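Local atomic coordinates of aspergillopepsin II heavy chain (Aspergillus niger var. macrosporus, PDB entry 1Y43), a protein that forms the heavy chain of an acid endopeptidase of the peptidase G1 (glutamic peptidase) family, which hydrolyses peptide bonds in proteins. Residues Glu4-Ala9 with Ser117-Ala122; Tyr42-Asp47 with His90-Asn95; Val67-Lys72 with Gly98-Thr103. One frame throughout, in Å; residues are numbered along the deposited sequence.

Contact 1. Residues Glu4-Ala9 with Ser117-Ala122; sequences EYCASA and SLVAFA
Tyr5 and Phe121 reach across to each other's segment through their first torsions. Tyr5 CG lies beside its own backbone N and opposite the carbonyl carbon (chi1 -59°), which brings the ring up to Ala120. Tyr5 CD2 meets Ala120 CB at 3.6 Å, obliquely to the ring. Tyr5 CB also touches Ala122 CB at 3.7 Å. Phe121 starts out pointing away from the strand. Its chi1 of -158° swings CG opposite the backbone N, and the ring comes back to Cys6 O and Ala7 CB. There Phe121 CE1 meets Ala7 CB at 3.7 Å.

Two backbone hydrogen bonds hold the segments together, both to Cys6. Cys6 N donates to Ala120 O at 2.8 Å. Cys6 O accepts from Ala122 N at 3.0 Å, with the donor well above the carbonyl plane. Phe121 CA brings a CA-H...O contact to the same oxygen. The touching runs diverge by 79°, and pairing stops after this short stretch.

Weakly paired strand 117-121 meets strand 4-13 of the mixed sheet through one parallel bridge, Cys6 with Phe121, in this concanavalin-clan domain. On its other edge, strand 4-13 hydrogen-bonds to strand 22-32, through Tyr5 with Tyr31 and Ala7 with Phe29. The Cys6-Cys30 disulfide adds a covalent link there.

Val119 sets both methyl groups against the Cys6 side chain. Val119 CG1 lies 4.0 Å from Cys6 CB, and CG2 sits against CB and SG. Beside this apolar patch, a water links the two backbones. It donates to Glu4 O at 3.1 Å and accepts from Ala120 N at 3.3 Å. Ala120 CB packs against the same Glu4 carbonyl oxygen.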
loop_
_atom_site.group_PDB
_atom_site.type_symbol
_atom_site.label_atom_id
_atom_site.label_comp_id
_atom_site.label_asym_id
_atom_site.label_seq_id
_atom_site.Cartn_x
_atom_site.Cartn_y
_atom_site.Cartn_z
ATOM N N GLU B 4 9.267 10.804 15.939
ATOM C CA GLU B 4 8.904 10.762 14.527
ATOM C C GLU B 4 7.703 9.856 14.311
ATOM O O GLU B 4 7.642 8.756 14.853
ATOM C CB GLU B 4 10.070 10.270 13.671
ATOM C CG GLU B 4 9.772 10.334 12.191
ATOM C CD GLU B 4 10.986 10.107 11.319
ATOM O OE1 GLU B 4 12.122 9.951 11.836
ATOM O OE2 GLU B 4 10.797 10.089 10.091
ATOM N N TYR B 5 6.764 10.326 13.505
ATOM C CA TYR B 5 5.550 9.585 13.205
ATOM C C TYR B 5 5.506 9.302 11.720
ATOM O O TYR B 5 5.780 10.198 10.930
ATOM C CB TYR B 5 4.340 10.443 13.547
ATOM C CG TYR B 5 4.295 10.856 14.979
ATOM C CD1 TYR B 5 5.005 11.966 15.424
ATOM C CD2 TYR B 5 3.555 10.126 15.897
ATOM C CE1 TYR B 5 4.978 12.338 16.758
ATOM C CE2 TYR B 5 3.517 10.485 17.234
ATOM C CZ TYR B 5 4.230 11.589 17.659
ATOM O OH TYR B 5 4.198 11.922 18.997
ATOM N N CYS B 6 5.119 8.089 11.340
ATOM C CA CYS B 6 5.037 7.740 9.918
ATOM C C CYS B 6 3.811 6.889 9.623
ATOM O O CYS B 6 3.149 6.373 10.528
ATOM C CB CYS B 6 6.258 6.913 9.482
ATOM S SG CYS B 6 7.910 7.636 9.732
ATOM N N ALA B 7 3.567 6.701 8.329
ATOM C CA ALA B 7 2.492 5.856 7.826
ATOM C C ALA B 7 2.897 5.530 6.388
ATOM O O ALA B 7 3.796 6.163 5.845
ATOM C CB ALA B 7 1.160 6.601 7.860
ATOM N N SER B 8 2.306 4.500 5.804
ATOM C CA SER B 8 2.614 4.150 4.426
ATOM C C SER B 8 1.305 3.819 3.697
ATOM O O SER B 8 0.313 3.426 4.326
ATOM C CB SER B 8 3.558 2.942 4.382
ATOM O OG SER B 8 2.886 1.768 4.821
ATOM N N ALA B 9 1.303 3.984 2.384
ATOM C CA ALA B 9 0.141 3.648 1.573
ATOM C C ALA B 9 0.717 2.831 0.427
ATOM O O ALA B 9 1.706 3.236 -0.199
ATOM C CB ALA B 9 -0.529 4.901 1.032
ATOM N N SER B 117 9.188 -2.265 17.643
ATOM C CA SER B 117 7.774 -2.502 17.371
ATOM C C SER B 117 7.326 -1.763 16.099
ATOM O O SER B 117 8.041 -1.747 15.082
ATOM C CB SER B 117 6.944 -2.069 18.585
ATOM O OG SER B 117 7.297 -0.747 18.964
ATOM N N LEU B 118 6.116 -1.215 16.128
ATOM C CA LEU B 118 5.607 -0.478 14.979
ATOM C C LEU B 118 6.004 0.977 15.155
ATOM O O LEU B 118 6.152 1.463 16.284
ATOM C CB LEU B 118 4.077 -0.589 14.891
ATOM C CG LEU B 118 3.475 -2.000 14.858
ATOM C CD1 LEU B 118 1.973 -1.899 14.749
ATOM C CD2 LEU B 118 4.046 -2.811 13.702
ATOM N N VAL B 119 6.209 1.659 14.037
ATOM C CA VAL B 119 6.570 3.066 14.063
ATOM C C VAL B 119 5.389 3.878 14.631
ATOM O O VAL B 119 4.229 3.477 14.507
ATOM C CB VAL B 119 6.954 3.562 12.626
ATOM C CG1 VAL B 119 5.746 3.611 11.712
ATOM C CG2 VAL B 119 7.673 4.896 12.682
ATOM N N ALA B 120 5.688 4.961 15.342
ATOM C CA ALA B 120 4.629 5.810 15.891
ATOM C C ALA B 120 3.813 6.207 14.671
ATOM O O ALA B 120 4.377 6.629 13.650
ATOM C CB ALA B 120 5.223 7.033 16.570
ATOM N N PHE B 121 2.501 6.033 14.775
ATOM C CA PHE B 121 1.579 6.276 13.672
ATOM C C PHE B 121 1.195 7.738 13.431
ATOM O O PHE B 121 0.613 8.391 14.289
ATOM C CB PHE B 121 0.345 5.415 13.912
ATOM C CG PHE B 121 -0.447 5.126 12.681
ATOM C CD1 PHE B 121 0.175 4.736 11.493
ATOM C CD2 PHE B 121 -1.828 5.202 12.723
ATOM C CE1 PHE B 121 -0.589 4.420 10.357
ATOM C CE2 PHE B 121 -2.603 4.895 11.605
ATOM C CZ PHE B 121 -1.986 4.501 10.419
ATOM N N ALA B 122 1.509 8.234 12.236
ATOM C CA ALA B 122 1.224 9.617 11.866
ATOM C C ALA B 122 -0.253 9.913 11.571
ATOM O O ALA B 122 -0.996 9.044 11.112
ATOM C CB ALA B 122 2.068 10.010 10.657
HETATM O O HOH W 1 8.691 6.075 16.070
#

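Contact 2. Residues Tyr42-Asp47 with His90-Asn95; sequences YEWYPD and HTFSGN
Tyr42 and Trp44 face His90 and Phe92 from two strands that run nearly side by side in the same direction. The axes of 42-45 and 90-92 differ by 17° and approach to 9.2 Å. That is too wide for backbone pairing, so aromatic rings fill the interval. Tyr42 lies level with His90, and Trp44 with Phe92.

Tyr42 and His90 form an offset stack. Their centroids are 4.0 Å apart and their planes differ by only 10°. His90 CB adds a CH-pi contact over the same tyrosine face, 3.9 Å from its centroid. With chi1 179°, the imidazole is extended from the strand and reaches across the tyrosine ring as far as its hydroxyl.

Trp44 makes an edge-to-face (T-shaped) contact, its edge on the Phe92 face. Trp44 CE3 comes 3.6 Å from Phe92 CG. His90 CD2 lies over the opposite face, so the phenyl is held between indole and imidazole. Phe92 CZ also touches Tyr42 CD1 at 3.6 Å.

This aromatic cluster joins strand 35-45 of the mixed sheet to strand 86-92 of the three-stranded sheet. Leu23 packs on both Trp44 and Phe92. Trp44 NE1 donates to Gly98 O. Cohesion here is probably largely dispersive, with an electrostatic share from the edge-to-face and CH-pi contacts. At acidic pH a protonated His90 would probably gain from the electron-rich tyrosine face.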
loop_
_atom_site.group_PDB
_atom_site.type_symbol
_atom_site.label_atom_id
_atom_site.label_comp_id
_atom_site.label_asym_id
_atom_site.label_seq_id
_atom_site.Cartn_x
_atom_site.Cartn_y
_atom_site.Cartn_z
ATOM N N TYR B 42 9.648 -0.391 -3.061
ATOM C CA TYR B 42 9.057 -1.629 -3.576
ATOM C C TYR B 42 9.541 -2.760 -2.681
ATOM O O TYR B 42 10.569 -2.632 -2.008
ATOM C CB TYR B 42 9.467 -1.925 -5.025
ATOM C CG TYR B 42 10.953 -2.115 -5.229
ATOM C CD1 TYR B 42 11.562 -3.355 -5.009
ATOM C CD2 TYR B 42 11.753 -1.040 -5.623
ATOM C CE1 TYR B 42 12.930 -3.516 -5.177
ATOM C CE2 TYR B 42 13.121 -1.181 -5.799
ATOM C CZ TYR B 42 13.702 -2.422 -5.573
ATOM O OH TYR B 42 15.060 -2.558 -5.744
ATOM N N GLU B 43 8.814 -3.869 -2.682
ATOM C CA GLU B 43 9.199 -5.009 -1.875
ATOM C C GLU B 43 8.518 -6.280 -2.317
ATOM O O GLU B 43 7.338 -6.275 -2.669
ATOM C CB GLU B 43 8.852 -4.765 -0.397
ATOM C CG GLU B 43 9.117 -5.988 0.501
ATOM C CD GLU B 43 9.094 -5.673 1.995
ATOM O OE1 GLU B 43 8.514 -4.644 2.408
ATOM O OE2 GLU B 43 9.705 -6.461 2.749
ATOM N N TRP B 44 9.289 -7.349 -2.376
ATOM C CA TRP B 44 8.736 -8.652 -2.670
ATOM C C TRP B 44 9.070 -9.446 -1.399
ATOM O O TRP B 44 10.138 -10.064 -1.289
ATOM C CB TRP B 44 9.359 -9.306 -3.913
ATOM C CG TRP B 44 8.640 -10.582 -4.333
ATOM C CD1 TRP B 44 8.372 -11.690 -3.547
ATOM C CD2 TRP B 44 8.067 -10.866 -5.608
ATOM N NE1 TRP B 44 7.672 -12.618 -4.260
ATOM C CE2 TRP B 44 7.466 -12.139 -5.531
ATOM C CE3 TRP B 44 7.993 -10.156 -6.819
ATOM C CZ2 TRP B 44 6.799 -12.728 -6.618
ATOM C CZ3 TRP B 44 7.330 -10.738 -7.895
ATOM C CH2 TRP B 44 6.742 -12.007 -7.785
ATOM N N TYR B 45 8.204 -9.322 -0.400
ATOM C CA TYR B 45 8.371 -10.014 0.872
ATOM C C TYR B 45 8.511 -11.510 0.579
ATOM O O TYR B 45 7.773 -12.036 -0.248
ATOM C CB TYR B 45 7.141 -9.724 1.738
ATOM C CG TYR B 45 7.101 -10.456 3.052
ATOM C CD1 TYR B 45 6.571 -11.747 3.137
ATOM C CD2 TYR B 45 7.588 -9.862 4.214
ATOM C CE1 TYR B 45 6.524 -12.434 4.356
ATOM C CE2 TYR B 45 7.543 -10.535 5.443
ATOM C CZ TYR B 45 7.015 -11.823 5.505
ATOM O OH TYR B 45 6.990 -12.507 6.708
ATOM N N PRO B 46 9.348 -12.245 1.340
ATOM C CA PRO B 46 10.204 -11.868 2.471
ATOM C C PRO B 46 11.515 -11.127 2.258
ATOM O O PRO B 46 12.282 -10.980 3.211
ATOM C CB PRO B 46 10.413 -13.197 3.188
ATOM C CG PRO B 46 10.556 -14.125 2.065
ATOM C CD PRO B 46 9.437 -13.698 1.109
ATOM N N ASP B 47 11.807 -10.686 1.041
ATOM C CA ASP B 47 13.018 -9.902 0.819
ATOM C C ASP B 47 12.737 -8.516 1.435
ATOM O O ASP B 47 11.591 -8.188 1.763
ATOM C CB ASP B 47 13.283 -9.761 -0.685
ATOM C CG ASP B 47 14.704 -9.295 -1.014
ATOM O OD1 ASP B 47 15.511 -8.989 -0.109
ATOM O OD2 ASP B 47 15.020 -9.237 -2.220
ATOM N N HIS B 90 10.406 -1.391 -11.095
ATOM C CA HIS B 90 11.398 -2.388 -10.717
ATOM C C HIS B 90 10.854 -3.719 -11.218
ATOM O O HIS B 90 9.718 -4.081 -10.904
ATOM C CB HIS B 90 11.606 -2.489 -9.206
ATOM C CG HIS B 90 12.613 -3.528 -8.834
ATOM N ND1 HIS B 90 13.968 -3.290 -8.853
ATOM C CD2 HIS B 90 12.472 -4.848 -8.519
ATOM C CE1 HIS B 90 14.618 -4.404 -8.578
ATOM N NE2 HIS B 90 13.728 -5.359 -8.374
ATOM N N THR B 91 11.640 -4.414 -12.036
ATOM C CA THR B 91 11.236 -5.700 -12.568
ATOM C C THR B 91 11.905 -6.832 -11.786
ATOM O O THR B 91 13.114 -6.788 -11.522
ATOM C CB THR B 91 11.612 -5.799 -14.065
ATOM O OG1 THR B 91 10.916 -4.783 -14.797
ATOM C CG2 THR B 91 11.254 -7.156 -14.642
ATOM N N PHE B 92 11.101 -7.794 -11.355
ATOM C CA PHE B 92 11.584 -8.957 -10.630
ATOM C C PHE B 92 11.506 -10.084 -11.658
ATOM O O PHE B 92 10.447 -10.671 -11.846
ATOM C CB PHE B 92 10.649 -9.291 -9.452
ATOM C CG PHE B 92 10.485 -8.181 -8.435
ATOM C CD1 PHE B 92 11.321 -8.114 -7.331
ATOM C CD2 PHE B 92 9.404 -7.300 -8.512
ATOM C CE1 PHE B 92 11.086 -7.195 -6.325
ATOM C CE2 PHE B 92 9.159 -6.374 -7.507
ATOM C CZ PHE B 92 9.996 -6.325 -6.408
ATOM N N SER B 93 12.617 -10.377 -12.332
ATOM C CA SER B 93 12.649 -11.411 -13.380
ATOM C C SER B 93 12.562 -12.830 -12.849
ATOM O O SER B 93 12.322 -13.779 -13.595
ATOM C CB SER B 93 13.922 -11.269 -14.202
ATOM O OG SER B 93 14.186 -9.901 -14.450
ATOM N N GLY B 94 12.752 -12.954 -11.547
ATOM C CA GLY B 94 12.715 -14.239 -10.888
ATOM C C GLY B 94 13.705 -14.054 -9.757
ATOM O O GLY B 94 14.000 -12.906 -9.387
ATOM N N ASN B 95 14.252 -15.150 -9.238
ATOM C CA ASN B 95 15.219 -15.091 -8.143
ATOM C C ASN B 95 14.593 -14.480 -6.884
ATOM O O ASN B 95 15.295 -13.949 -6.016
ATOM C CB ASN B 95 16.473 -14.289 -8.562
ATOM C CG ASN B 95 17.226 -14.929 -9.733
ATOM O OD1 ASN B 95 17.651 -16.080 -9.666
ATOM N ND2 ASN B 95 17.405 -14.174 -10.801
#

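Contact 3. Residues Val67-Lys72 with Gly98-Thr103; sequences VEATSK and GDLCET
The flat carboxylate of Glu102 has Ala69 and Ser71 near its OE2 end, displaced to opposite sides of its plane. Ala69 CB lies 3.6 Å from Glu102 OE2. Ser71 O lies 3.8 Å from Glu102 OE2 and forms no hydrogen bond with it. A water donates to Glu102 OE2 at 2.7 Å and to Ala69 O at a longer 3.3 Å, so it bridges the carboxylate to the Ala69 backbone. Glu102 CG lies beside its backbone N (chi1 -62°), and the extended chain beyond it reaches across to Ala69.

The second flat group is the Lys72 carbonyl. Leu100 N lies in the carbonyl plane, on a lone pair of Lys72 O. Leu100 N to Lys72 O is 2.8 Å, and the bond is almost straight, at 174°. Asp99 CA brings a CA-H...O contact to the same oxygen. The aliphatic part of Lys72 runs alongside the Leu100 carbonyl, with Lys72 CG 3.4 Å from Leu100 O. Leu100 CD1 packs on Ala69 CB at 3.7 Å.

The contact ties the corner after strand 62-69 to the long loop between strands 86-92 and 104-114. That loop is held by the Cys18-Cys101 disulfide. The Asp14 carboxylate accepts the backbone N-H groups of Cys101, Glu102 and Thr103. On the strand side, Val67 and Glu68 continue the sheet by antiparallel pairing with a strand of another protein chain.

Lys72 NZ and Glu102 OE1 are 6.5 Å apart, too far for a salt bridge, so their attraction is probably modest. The nearby Ser71 carbonyl may make a negative charge on Glu102 somewhat less favourable, while the water bonded to OE2 may partly offset this.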
loop_
_atom_site.group_PDB
_atom_site.type_symbol
_atom_site.label_atom_id
_atom_site.label_comp_id
_atom_site.label_asym_id
_atom_site.label_seq_id
_atom_site.Cartn_x
_atom_site.Cartn_y
_atom_site.Cartn_z
ATOM N N VAL B 67 1.202 -2.992 -9.180
ATOM C CA VAL B 67 2.017 -4.209 -9.079
ATOM C C VAL B 67 1.390 -5.183 -10.081
ATOM O O VAL B 67 0.171 -5.205 -10.274
ATOM C CB VAL B 67 2.074 -4.877 -7.670
ATOM C CG1 VAL B 67 2.883 -4.021 -6.702
ATOM C CG2 VAL B 67 0.692 -5.191 -7.134
ATOM N N GLU B 68 2.237 -5.942 -10.761
ATOM C CA GLU B 68 1.797 -6.914 -11.753
ATOM C C GLU B 68 2.623 -8.182 -11.568
ATOM O O GLU B 68 3.838 -8.114 -11.359
ATOM C CB GLU B 68 2.033 -6.365 -13.162
ATOM C CG GLU B 68 1.167 -5.162 -13.548
ATOM C CD GLU B 68 1.504 -4.604 -14.942
ATOM O OE1 GLU B 68 2.296 -5.254 -15.678
ATOM O OE2 GLU B 68 0.986 -3.515 -15.309
ATOM N N ALA B 69 1.965 -9.332 -11.650
ATOM C CA ALA B 69 2.641 -10.619 -11.511
ATOM C C ALA B 69 2.592 -11.321 -12.856
ATOM O O ALA B 69 1.510 -11.520 -13.402
ATOM C CB ALA B 69 1.938 -11.476 -10.466
ATOM N N THR B 70 3.750 -11.659 -13.403
ATOM C CA THR B 70 3.803 -12.370 -14.678
ATOM C C THR B 70 3.823 -13.893 -14.449
ATOM O O THR B 70 3.631 -14.690 -15.376
ATOM C CB THR B 70 5.002 -11.898 -15.542
ATOM O OG1 THR B 70 6.202 -11.940 -14.767
ATOM C CG2 THR B 70 4.770 -10.468 -16.030
ATOM N N SER B 71 4.081 -14.282 -13.211
ATOM C CA SER B 71 4.075 -15.672 -12.789
ATOM C C SER B 71 4.063 -15.592 -11.262
ATOM O O SER B 71 4.076 -14.490 -10.693
ATOM C CB SER B 71 5.313 -16.430 -13.292
ATOM O OG SER B 71 6.441 -16.231 -12.467
ATOM N N LYS B 72 4.022 -16.732 -10.588
ATOM C CA LYS B 72 4.021 -16.721 -9.126
ATOM C C LYS B 72 5.359 -16.279 -8.531
ATOM O O LYS B 72 5.441 -15.994 -7.336
ATOM C CB LYS B 72 3.606 -18.084 -8.569
ATOM C CG LYS B 72 2.129 -18.386 -8.774
ATOM C CD LYS B 72 1.803 -19.760 -8.246
ATOM C CE LYS B 72 0.346 -20.143 -8.477
ATOM N NZ LYS B 72 0.204 -21.642 -8.444
ATOM N N GLY B 98 10.013 -15.773 -2.427
ATOM C CA GLY B 98 8.718 -16.341 -2.098
ATOM C C GLY B 98 7.741 -16.384 -3.256
ATOM O O GLY B 98 7.716 -15.488 -4.105
ATOM N N ASP B 99 6.935 -17.437 -3.292
ATOM C CA ASP B 99 5.944 -17.612 -4.347
ATOM C C ASP B 99 4.613 -17.019 -3.963
ATOM O O ASP B 99 4.134 -17.221 -2.857
ATOM C CB ASP B 99 5.718 -19.096 -4.659
ATOM C CG ASP B 99 6.889 -19.731 -5.367
ATOM O OD1 ASP B 99 7.735 -19.001 -5.929
ATOM O OD2 ASP B 99 6.975 -20.976 -5.350
ATOM N N LEU B 100 4.005 -16.302 -4.904
ATOM C CA LEU B 100 2.699 -15.711 -4.683
ATOM C C LEU B 100 1.631 -16.797 -4.791
ATOM O O LEU B 100 1.851 -17.823 -5.429
ATOM C CB LEU B 100 2.406 -14.689 -5.774
ATOM C CG LEU B 100 3.288 -13.453 -5.819
ATOM C CD1 LEU B 100 2.930 -12.637 -7.062
ATOM C CD2 LEU B 100 3.076 -12.651 -4.542
ATOM N N CYS B 101 0.498 -16.594 -4.124
ATOM C CA CYS B 101 -0.641 -17.511 -4.243
ATOM C C CYS B 101 -1.630 -16.849 -5.206
ATOM O O CYS B 101 -2.465 -17.518 -5.805
ATOM C CB CYS B 101 -1.391 -17.676 -2.923
ATOM S SG CYS B 101 -0.423 -18.127 -1.475
ATOM N N GLU B 102 -1.560 -15.517 -5.283
ATOM C CA GLU B 102 -2.445 -14.694 -6.106
ATOM C C GLU B 102 -3.889 -14.743 -5.601
ATOM O O GLU B 102 -4.846 -14.665 -6.376
ATOM C CB GLU B 102 -2.321 -15.060 -7.593
ATOM C CG GLU B 102 -0.923 -14.805 -8.128
ATOM C CD GLU B 102 -0.764 -15.080 -9.613
ATOM O OE1 GLU B 102 -1.663 -15.678 -10.240
ATOM O OE2 GLU B 102 0.284 -14.675 -10.148
ATOM N N THR B 103 -4.031 -14.820 -4.275
ATOM C CA THR B 103 -5.341 -14.889 -3.642
ATOM C C THR B 103 -5.799 -13.601 -2.971
ATOM O O THR B 103 -6.953 -13.500 -2.574
ATOM C CB THR B 103 -5.435 -16.069 -2.639
ATOM O OG1 THR B 103 -4.401 -15.946 -1.662
ATOM C CG2 THR B 103 -5.285 -17.408 -3.374
HETATM O O HOH W 2 0.696 -14.638 -12.808
#

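In the fold
From the N terminus, strand 4-13 opens contact 1, which closes only when the chain reaches 117-122. Contacts 2 and 3 both fall within that span. Contact 2 opens at 42-47 on strand 35-45. Contact 3 opens next, at 67-72, before contact 2 closes at 90-95. Contact 3 then closes at 98-103, so the two cross. Their centres are about 10 Å apart, and Trp44 touches Lys72 and Leu100. Contact 1 lies across the chain's centre from contact 3, its centre about 23 Å from that of contact 2. It joins strands of one sheet. Contact 2 joins two sheets, and contact 3 ties the corner at residue 70 to a loop.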